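Local coordinates for FHA domain-containing protein DDL (Arabidopsis thaliana, PDB 3VPY) that probably recognises phosphothreonine through its forkhead-associated domain, in a cleft thought to serve binding of Dicer-like 1 (DCL1), at residues K114-F119 / S123-L128; P85-L90 / T96-S101; E30-H35 / A49-D54. All blocks are in the same frame, centred on the assembly; numbering follows the deposited sequence.

Interaction 1 (K114-F119 / S123-L128); sequences KDTIKF and SREYVL
Ile-117 and Tyr-126 form the central rung of a beta hairpin, strands 116-119 and 124-128, in one sheet of the FHA beta sandwich. They are a hydrogen-bonded antiparallel pair: Ile-117 N donates to Tyr-126 O at 2.7 Å, and Tyr-126 N returns the bond to Ile-117 O at 2.9 Å. Toward Leu-128 the ladder slips. Leu-128 N still donates to Asp-115 O (3.1 Å), yet Leu-128 O accepts from Lys-114 N (2.7 Å), so Lys-114 and Asp-115, just ahead of strand 116-119, both bond to Leu-128. At the opposite end a water accepts from Phe-119 N and donates to Arg-124 O, bridging the strands where they part toward the turn.

The two faces differ. Inward, the Tyr-126 ring has CG beside its own backbone N (chi1 -53°), which brings the CD2 edge in plane against Ile-117 O at 3.6 Å. Farther along the same edge, Tyr-126 CE2 meets Phe-119 CE2 at 3.6 Å. The tyrosine carbon lies near the plane of the Phe-119 ring, at its edge, and the two rings are turned 57° to each other. On the other face Thr-116 and Val-127, a non-hydrogen-bonded pair, touch through Thr-116 OG1 and Val-127 CG2 at 3.7 Å. Thr-116 CG2 also lies 3.7 Å from Glu-125 OE2, a plain van der Waals contact.

Both long edges of the hairpin are taken up. Val-127 and Glu-125 bond through their backbones to Tyr-20 and Phe-22 of strand 18-23, while Thr-116 and Lys-118 do so with Asn-99 and Tyr-97 beside strand 116-119. Across the sandwich, Ile-117 packs on Ile-65 and Phe-119 on Ala-63, both of strand 63-73.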
loop_
_atom_site.group_PDB
_atom_site.type_symbol
_atom_site.label_atom_id
_atom_site.label_comp_id
_atom_site.label_asym_id
_atom_site.label_seq_id
_atom_site.Cartn_x
_atom_site.Cartn_y
_atom_site.Cartn_z
ATOM N N LYS A 114 -4.499 4.236 7.879
ATOM C CA LYS A 114 -3.725 4.614 9.060
ATOM C C LYS A 114 -2.527 3.733 9.340
ATOM O O LYS A 114 -1.747 4.020 10.259
ATOM C CB LYS A 114 -4.598 4.773 10.321
ATOM C CG LYS A 114 -5.694 5.807 10.166
ATOM C CD LYS A 114 -6.559 5.866 11.412
ATOM C CE LYS A 114 -7.747 6.784 11.173
ATOM N NZ LYS A 114 -8.473 7.073 12.437
ATOM N N ASP A 115 -2.323 2.690 8.524
ATOM C CA ASP A 115 -1.118 1.891 8.673
ATOM C C ASP A 115 0.124 2.740 8.441
ATOM O O ASP A 115 0.139 3.581 7.536
ATOM C CB ASP A 115 -1.076 0.745 7.665
ATOM C CG ASP A 115 -1.891 -0.459 8.095
ATOM O OD1 ASP A 115 -2.321 -0.520 9.259
ATOM O OD2 ASP A 115 -2.061 -1.358 7.241
ATOM N N THR A 116 1.169 2.484 9.224
ATOM C CA THR A 116 2.465 3.104 8.969
ATOM C C THR A 116 3.404 2.072 8.382
ATOM O O THR A 116 3.501 0.956 8.872
ATOM C CB THR A 116 3.079 3.673 10.245
ATOM O OG1 THR A 116 2.159 4.611 10.816
ATOM C CG2 THR A 116 4.387 4.383 9.927
ATOM N N ILE A 117 4.106 2.473 7.347
ATOM C CA ILE A 117 5.018 1.597 6.628
ATOM C C ILE A 117 6.418 2.179 6.674
ATOM O O ILE A 117 6.603 3.388 6.485
ATOM C CB ILE A 117 4.568 1.476 5.172
ATOM C CG1 ILE A 117 3.133 0.936 5.135
ATOM C CG2 ILE A 117 5.508 0.578 4.395
ATOM C CD1 ILE A 117 2.477 1.043 3.776
ATOM N N LYS A 118 7.397 1.311 6.893
ATOM C CA LYS A 118 8.808 1.725 6.884
ATOM C C LYS A 118 9.619 0.663 6.180
ATOM O O LYS A 118 9.406 -0.533 6.422
ATOM C CB LYS A 118 9.330 1.881 8.306
ATOM C CG LYS A 118 10.780 2.358 8.406
ATOM C CD LYS A 118 11.263 2.203 9.838
ATOM C CE LYS A 118 12.563 2.894 10.080
ATOM N NZ LYS A 118 12.620 3.377 11.507
ATOM N N PHE A 119 10.563 1.100 5.347
ATOM C CA PHE A 119 11.417 0.171 4.620
ATOM C C PHE A 119 12.802 0.218 5.233
ATOM O O PHE A 119 13.393 1.294 5.390
ATOM C CB PHE A 119 11.442 0.527 3.117
ATOM C CG PHE A 119 10.076 0.590 2.493
ATOM C CD1 PHE A 119 9.338 -0.588 2.280
ATOM C CD2 PHE A 119 9.512 1.811 2.113
ATOM C CE1 PHE A 119 8.040 -0.549 1.692
ATOM C CE2 PHE A 119 8.223 1.868 1.538
ATOM C CZ PHE A 119 7.484 0.671 1.331
ATOM N N SER A 123 15.076 6.650 7.437
ATOM C CA SER A 123 14.642 7.832 8.181
ATOM C C SER A 123 13.271 8.327 7.686
ATOM O O SER A 123 12.700 9.286 8.246
ATOM C CB SER A 123 15.692 8.939 8.028
ATOM O OG SER A 123 16.032 9.145 6.663
ATOM N N ARG A 124 12.759 7.691 6.634
ATOM C CA ARG A 124 11.428 8.021 6.102
ATOM C C ARG A 124 10.381 7.008 6.535
ATOM O O ARG A 124 10.706 5.855 6.832
ATOM C CB ARG A 124 11.446 8.083 4.584
ATOM C CG ARG A 124 12.284 9.165 4.062
ATOM C CD ARG A 124 11.912 9.496 2.656
ATOM N NE ARG A 124 12.714 10.647 2.289
ATOM C CZ ARG A 124 12.396 11.511 1.345
ATOM N NH1 ARG A 124 11.287 11.346 0.628
ATOM N NH2 ARG A 124 13.218 12.530 1.127
ATOM N N GLU A 125 9.125 7.441 6.593
ATOM C CA GLU A 125 8.027 6.545 6.920
ATOM C C GLU A 125 6.832 7.010 6.129
ATOM O O GLU A 125 6.787 8.148 5.673
ATOM C CB GLU A 125 7.669 6.623 8.397
ATOM C CG GLU A 125 8.746 6.212 9.356
ATOM C CD GLU A 125 8.335 6.567 10.742
ATOM O OE1 GLU A 125 8.752 7.653 11.214
ATOM O OE2 GLU A 125 7.554 5.784 11.328
ATOM N N TYR A 126 5.865 6.123 5.978
ATOM C CA TYR A 126 4.703 6.392 5.151
ATOM C C TYR A 126 3.431 6.013 5.893
ATOM O O TYR A 126 3.419 5.030 6.640
ATOM C CB TYR A 126 4.772 5.596 3.838
ATOM C CG TYR A 126 6.052 5.793 3.073
ATOM C CD1 TYR A 126 6.108 6.703 2.016
ATOM C CD2 TYR A 126 7.216 5.090 3.427
ATOM C CE1 TYR A 126 7.282 6.890 1.305
ATOM C CE2 TYR A 126 8.406 5.273 2.734
ATOM C CZ TYR A 126 8.430 6.184 1.665
ATOM O OH TYR A 126 9.593 6.400 0.965
ATOM N N VAL A 127 2.376 6.796 5.695
ATOM C CA VAL A 127 1.071 6.481 6.262
ATOM C C VAL A 127 0.024 6.395 5.149
ATOM O O VAL A 127 -0.081 7.306 4.303
ATOM C CB VAL A 127 0.622 7.551 7.301
ATOM C CG1 VAL A 127 -0.842 7.356 7.690
ATOM C CG2 VAL A 127 1.505 7.474 8.534
ATOM N N LEU A 128 -0.721 5.291 5.147
ATOM C CA LEU A 128 -1.696 5.011 4.106
ATOM C C LEU A 128 -3.055 5.557 4.498
ATOM O O LEU A 128 -3.523 5.327 5.604
ATOM C CB LEU A 128 -1.784 3.495 3.889
ATOM C CG LEU A 128 -2.716 3.034 2.780
ATOM C CD1 LEU A 128 -2.267 3.522 1.384
ATOM C CD2 LEU A 128 -2.792 1.499 2.824
HETATM O O HOH W 1 10.784 3.898 4.827
#

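Interaction 2 (P85-L90 / T96-S101)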
loop_
_atom_site.group_PDB
_atom_site.type_symbol
_atom_site.label_atom_id
_atom_site.label_comp_id
_atom_site.label_asym_id
_atom_site.label_seq_id
_atom_site.Cartn_x
_atom_site.Cartn_y
_atom_site.Cartn_z
ATOM N N PRO A 85 -5.492 -2.965 -1.092
ATOM C CA PRO A 85 -4.027 -2.928 -1.114
ATOM C C PRO A 85 -3.409 -4.021 -0.258
ATOM O O PRO A 85 -3.871 -4.251 0.861
ATOM C CB PRO A 85 -3.694 -1.561 -0.506
ATOM C CG PRO A 85 -4.837 -1.293 0.448
ATOM C CD PRO A 85 -6.066 -1.961 -0.165
ATOM N N TYR A 86 -2.372 -4.673 -0.801
ATOM C CA TYR A 86 -1.545 -5.655 -0.062
ATOM C C TYR A 86 -0.081 -5.311 -0.237
ATOM O O TYR A 86 0.331 -4.945 -1.336
ATOM C CB TYR A 86 -1.768 -7.078 -0.612
ATOM C CG TYR A 86 -3.164 -7.523 -0.350
ATOM C CD1 TYR A 86 -3.455 -8.432 0.675
ATOM C CD2 TYR A 86 -4.223 -7.025 -1.125
ATOM C CE1 TYR A 86 -4.794 -8.807 0.930
ATOM C CE2 TYR A 86 -5.532 -7.385 -0.885
ATOM C CZ TYR A 86 -5.817 -8.268 0.144
ATOM O OH TYR A 86 -7.124 -8.597 0.354
ATOM N N ILE A 87 0.706 -5.416 0.819
ATOM C CA ILE A 87 2.148 -5.171 0.661
ATOM C C ILE A 87 2.875 -6.516 0.612
ATOM O O ILE A 87 2.438 -7.478 1.250
ATOM C CB ILE A 87 2.706 -4.249 1.785
ATOM C CG1 ILE A 87 4.132 -3.784 1.480
ATOM C CG2 ILE A 87 2.638 -4.945 3.163
ATOM C CD1 ILE A 87 4.548 -2.594 2.297
HETATM N N MSE A 88 3.977 -6.579 -0.138
HETATM C CA MSE A 88 4.810 -7.773 -0.153
HETATM C C MSE A 88 6.273 -7.343 -0.165
HETATM O O MSE A 88 6.689 -6.553 -1.024
HETATM C CB MSE A 88 4.500 -8.658 -1.374
HETATM C CG MSE A 88 5.365 -9.886 -1.396
HETATM SE SE MSE A 88 4.954 -11.126 -2.856
HETATM C CE MSE A 88 3.428 -12.064 -2.163
ATOM N N ASP A 89 7.030 -7.840 0.809
ATOM C CA ASP A 89 8.463 -7.602 0.833
ATOM C C ASP A 89 9.150 -8.582 -0.118
ATOM O O ASP A 89 8.811 -9.769 -0.163
ATOM C CB ASP A 89 9.018 -7.732 2.236
ATOM C CG ASP A 89 10.513 -7.588 2.271
ATOM O OD1 ASP A 89 10.986 -6.461 2.507
ATOM O OD2 ASP A 89 11.222 -8.572 2.027
ATOM N N LEU A 90 10.145 -8.093 -0.853
ATOM C CA LEU A 90 10.741 -8.904 -1.912
ATOM C C LEU A 90 12.027 -9.577 -1.457
ATOM O O LEU A 90 12.955 -9.775 -2.264
ATOM C CB LEU A 90 10.970 -8.068 -3.186
ATOM C CG LEU A 90 9.713 -7.357 -3.708
ATOM C CD1 LEU A 90 10.029 -6.424 -4.864
ATOM C CD2 LEU A 90 8.692 -8.377 -4.164
ATOM N N THR A 96 10.720 -5.043 5.712
ATOM C CA THR A 96 9.657 -4.064 5.571
ATOM C C THR A 96 8.803 -4.170 6.817
ATOM O O THR A 96 8.470 -5.282 7.231
ATOM C CB THR A 96 8.790 -4.364 4.331
ATOM O OG1 THR A 96 9.588 -4.179 3.153
ATOM C CG2 THR A 96 7.558 -3.429 4.248
ATOM N N TYR A 97 8.451 -3.020 7.395
ATOM C CA TYR A 97 7.705 -2.954 8.673
ATOM C C TYR A 97 6.333 -2.335 8.474
ATOM O O TYR A 97 6.207 -1.308 7.815
ATOM C CB TYR A 97 8.469 -2.097 9.687
ATOM C CG TYR A 97 9.816 -2.644 10.046
ATOM C CD1 TYR A 97 9.995 -3.402 11.195
ATOM C CD2 TYR A 97 10.930 -2.394 9.241
ATOM C CE1 TYR A 97 11.230 -3.916 11.537
ATOM C CE2 TYR A 97 12.192 -2.908 9.579
ATOM C CZ TYR A 97 12.334 -3.663 10.736
ATOM O OH TYR A 97 13.571 -4.156 11.094
ATOM N N ILE A 98 5.301 -2.984 9.022
ATOM C CA ILE A 98 3.967 -2.402 9.047
ATOM C C ILE A 98 3.667 -2.177 10.514
ATOM O O ILE A 98 3.718 -3.115 11.323
ATOM C CB ILE A 98 2.887 -3.358 8.498
ATOM C CG1 ILE A 98 3.191 -3.834 7.083
ATOM C CG2 ILE A 98 1.493 -2.706 8.533
ATOM C CD1 ILE A 98 2.216 -4.979 6.690
ATOM N N ASN A 99 3.370 -0.938 10.875
ATOM C CA ASN A 99 3.101 -0.630 12.291
ATOM C C ASN A 99 4.189 -1.172 13.226
ATOM O O ASN A 99 3.908 -1.811 14.265
ATOM C CB ASN A 99 1.682 -1.115 12.663
ATOM C CG ASN A 99 0.615 -0.490 11.767
ATOM O OD1 ASN A 99 0.688 0.691 11.449
ATOM N ND2 ASN A 99 -0.336 -1.287 11.324
ATOM N N GLU A 100 5.437 -0.920 12.844
ATOM C CA GLU A 100 6.626 -1.271 13.619
ATOM C C GLU A 100 7.004 -2.755 13.706
ATOM O O GLU A 100 8.003 -3.100 14.345
ATOM C CB GLU A 100 6.562 -0.625 15.011
ATOM C CG GLU A 100 6.678 0.900 14.949
ATOM C CD GLU A 100 8.116 1.362 14.717
ATOM O OE1 GLU A 100 8.984 1.116 15.590
ATOM O OE2 GLU A 100 8.384 1.983 13.666
ATOM N N SER A 101 6.254 -3.623 13.037
ATOM C CA SER A 101 6.537 -5.055 13.065
ATOM C C SER A 101 6.896 -5.548 11.657
ATOM O O SER A 101 6.165 -5.241 10.705
ATOM C CB SER A 101 5.310 -5.810 13.603
ATOM O OG SER A 101 5.514 -7.214 13.545
#
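Ile-87 and Asp-89 project from one sheet of the FHA sandwich onto Thr-96 and Ile-98 of the other; the short strand axes come no closer than 8.2 Å, so the contact is made by side chains reaching across. The tight part is buried. Ile-87 carries CG1 opposite its backbone N (chi1 -169°), and CD1 thereby meets Thr-96 CG2 tip to tip at 3.7 Å. Its other branch, CG2, slides past Ile-98 and touches Ile-98 CD1 at 3.6 Å. Next to this apolar patch, Thr-96 OG1 donates to Asp-89 OD1 at 2.8 Å, arriving at the anti lone pair, away from OD2.

Beyond Ile-98 the contact thins out: this side chain is partly exposed, and the chain leaves through a type I' turn, Ile-98 to Ser-101, whose middle residues, Asn-99 and Glu-100, are exposed, although the Asn-99 amide bonds back to Asp-115 and Thr-116.

Asp-89 OD1 is gripped twice, since Ser-92 OG also bonds to it, and OD2 has a weak bond from Gly-91 N. The buried carboxylate thus ties the start of the 91-95 loop to Thr-96 at its end. In FHA domains this loop borders the phosphopeptide site, so the bonds are consistent with fixing the loop's base, and their donors would offset the cost of burying a charge.

Interaction 3 (E30-H35 / A49-D54)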
loop_
_atom_site.group_PDB
_atom_site.type_symbol
_atom_site.label_atom_id
_atom_site.label_comp_id
_atom_site.label_asym_id
_atom_site.label_seq_id
_atom_site.Cartn_x
_atom_site.Cartn_y
_atom_site.Cartn_z
ATOM N N GLU A 30 2.829 16.967 -0.177
ATOM C CA GLU A 30 1.705 16.245 -0.742
ATOM C C GLU A 30 1.890 14.753 -0.593
ATOM O O GLU A 30 3.033 14.270 -0.621
ATOM C CB GLU A 30 1.544 16.563 -2.224
ATOM C CG GLU A 30 1.021 17.946 -2.496
ATOM C CD GLU A 30 0.852 18.188 -3.972
ATOM O OE1 GLU A 30 1.879 18.398 -4.654
ATOM O OE2 GLU A 30 -0.307 18.161 -4.439
ATOM N N PRO A 31 0.778 14.018 -0.450
ATOM C CA PRO A 31 0.911 12.567 -0.450
ATOM C C PRO A 31 1.123 12.072 -1.866
ATOM O O PRO A 31 0.821 12.769 -2.847
ATOM C CB PRO A 31 -0.450 12.088 0.079
ATOM C CG PRO A 31 -1.383 13.116 -0.377
ATOM C CD PRO A 31 -0.631 14.435 -0.293
ATOM N N LEU A 32 1.640 10.866 -1.957
ATOM C CA LEU A 32 1.829 10.240 -3.238
ATOM C C LEU A 32 0.525 9.568 -3.620
ATOM O O LEU A 32 -0.139 8.922 -2.797
ATOM C CB LEU A 32 2.970 9.224 -3.160
ATOM C CG LEU A 32 4.315 9.693 -2.597
ATOM C CD1 LEU A 32 5.247 8.494 -2.446
ATOM C CD2 LEU A 32 4.907 10.750 -3.513
ATOM N N CYS A 33 0.156 9.712 -4.883
ATOM C CA CYS A 33 -0.982 8.994 -5.408
ATOM C C CYS A 33 -0.663 7.491 -5.339
ATOM O O CYS A 33 0.402 7.047 -5.790
ATOM C CB CYS A 33 -1.226 9.395 -6.863
ATOM S SG CYS A 33 -2.544 8.487 -7.577
ATOM N N LEU A 34 -1.575 6.719 -4.765
ATOM C CA LEU A 34 -1.423 5.263 -4.740
ATOM C C LEU A 34 -2.628 4.537 -5.328
ATOM O O LEU A 34 -2.984 3.433 -4.893
ATOM C CB LEU A 34 -1.155 4.781 -3.314
ATOM C CG LEU A 34 -0.225 3.561 -3.203
ATOM C CD1 LEU A 34 1.234 3.902 -3.559
ATOM C CD2 LEU A 34 -0.352 2.988 -1.797
ATOM N N HIS A 35 -3.260 5.140 -6.330
ATOM C CA HIS A 35 -4.496 4.559 -6.852
ATOM C C HIS A 35 -4.630 4.673 -8.371
ATOM O O HIS A 35 -5.710 4.438 -8.917
ATOM C CB HIS A 35 -5.753 5.119 -6.152
ATOM C CG HIS A 35 -5.879 6.615 -6.214
ATOM N ND1 HIS A 35 -6.517 7.279 -7.243
ATOM C CD2 HIS A 35 -5.479 7.573 -5.344
ATOM C CE1 HIS A 35 -6.473 8.584 -7.023
ATOM N NE2 HIS A 35 -5.856 8.788 -5.872
ATOM N N ALA A 49 11.956 1.624 -9.852
ATOM C CA ALA A 49 11.007 1.919 -8.766
ATOM C C ALA A 49 9.932 2.949 -9.169
ATOM O O ALA A 49 10.232 3.976 -9.808
ATOM C CB ALA A 49 11.740 2.367 -7.527
ATOM N N ASP A 50 8.680 2.657 -8.825
ATOM C CA ASP A 50 7.610 3.668 -8.892
ATOM C C ASP A 50 7.758 4.735 -7.822
ATOM O O ASP A 50 7.498 5.922 -8.061
ATOM C CB ASP A 50 6.244 3.019 -8.740
ATOM C CG ASP A 50 5.945 2.072 -9.857
ATOM O OD1 ASP A 50 5.880 2.542 -11.021
ATOM O OD2 ASP A 50 5.814 0.857 -9.593
ATOM N N ILE A 51 8.147 4.299 -6.629
ATOM C CA ILE A 51 8.369 5.205 -5.507
ATOM C C ILE A 51 9.773 4.941 -4.989
ATOM O O ILE A 51 10.037 3.885 -4.466
ATOM C CB ILE A 51 7.283 5.037 -4.429
ATOM C CG1 ILE A 51 5.922 5.512 -4.990
ATOM C CG2 ILE A 51 7.643 5.856 -3.159
ATOM C CD1 ILE A 51 4.710 5.099 -4.139
ATOM N N PRO A 52 10.698 5.891 -5.190
ATOM C CA PRO A 52 12.075 5.552 -4.843
ATOM C C PRO A 52 12.262 5.602 -3.335
ATOM O O PRO A 52 11.693 6.470 -2.662
ATOM C CB PRO A 52 12.913 6.631 -5.559
ATOM C CG PRO A 52 11.969 7.745 -5.837
ATOM C CD PRO A 52 10.550 7.274 -5.673
ATOM N N THR A 53 13.004 4.637 -2.808
ATOM C CA THR A 53 13.364 4.605 -1.400
ATOM C C THR A 53 14.877 4.752 -1.343
ATOM O O THR A 53 15.632 3.771 -1.405
ATOM C CB THR A 53 12.894 3.300 -0.720
ATOM O OG1 THR A 53 13.488 2.170 -1.394
ATOM C CG2 THR A 53 11.379 3.221 -0.768
ATOM N N ASP A 54 15.322 5.998 -1.253
ATOM C CA ASP A 54 16.732 6.328 -1.457
ATOM C C ASP A 54 17.663 5.967 -0.288
ATOM O O ASP A 54 18.876 5.926 -0.464
ATOM C CB ASP A 54 16.867 7.818 -1.792
ATOM C CG ASP A 54 16.331 8.170 -3.186
ATOM O OD1 ASP A 54 16.412 7.342 -4.129
ATOM O OD2 ASP A 54 15.847 9.314 -3.344
#
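Leu-32 and Ile-51 meet across one margin of the FHA beta sandwich, joining strand 26-33, outermost in one sheet, to strand 51-52, outermost in the other. Their CA atoms stand 8.6 Å apart, a gap bridged by side chains.

The contact between the segments is apolar throughout. Leu-32 and Ile-51 reach toward each other tip to tip, and the CD1 methyl of Leu-32 lodges against both branches of the isoleucine: Ile-51 CG2 at 3.6 Å and Ile-51 CD1 at 3.8 Å from it. Chi1 of Ile-51, -67°, aims the fork, with CG1 beside the backbone N and CG2 opposite it. Leu-34 crosses Ile-51 at about a right angle. With an alanine in place of Ile-51, both branches would go, which is likely to open a gap between the sheets and leave the CD1 methyls of Leu-32 and Leu-34 without their partner here.

Polar bonds lie around this packing. Leu-32 pairs through its backbone with Leu-19, and Ile-51 with Leu-41, so each residue is held in its own sheet. Beside Ile-51, the carboxylate of Asp-50 accepts from Leu-41 N and Gln-37 NE2, which would tether the loop that leads into strand 51-52. Within 30-35, His-35 N makes a weak hydrogen bond to Cys-33 SG as the chain leaves its strand.

Leu-34 also packs on Tyr-40 and Leu-128, extending the apolar layer inward. Its own share of the contact with Ile-51 is a single methyl pair, Leu-34 CD1 to Ile-51 CD1 at 3.7 Å.

How the interactions relate
Interaction 1 joins neighbouring strands within a sheet, whereas interactions 2 and 3 span the space between the two sheets. Interactions 2 and 3 are buried; interaction 1 is partly buried, with one face of the hairpin toward solvent. Their chemistry follows: a backbone ladder in interaction 1, a buried apolar patch with a carboxylate bond in interaction 2, and methyl packing alone in interaction 3. The hairpin of interaction 1 links the others, which do not touch. Strand 116-119 neighbours strand 96-98, and Phe-119 CD1 packs on Thr-96 OG1 at 3.7 Å. Toward interaction 3, Leu-128 CD1 lies 3.8 Å from Leu-34 CD2, and Phe-119 and Tyr-126 both touch Thr-53.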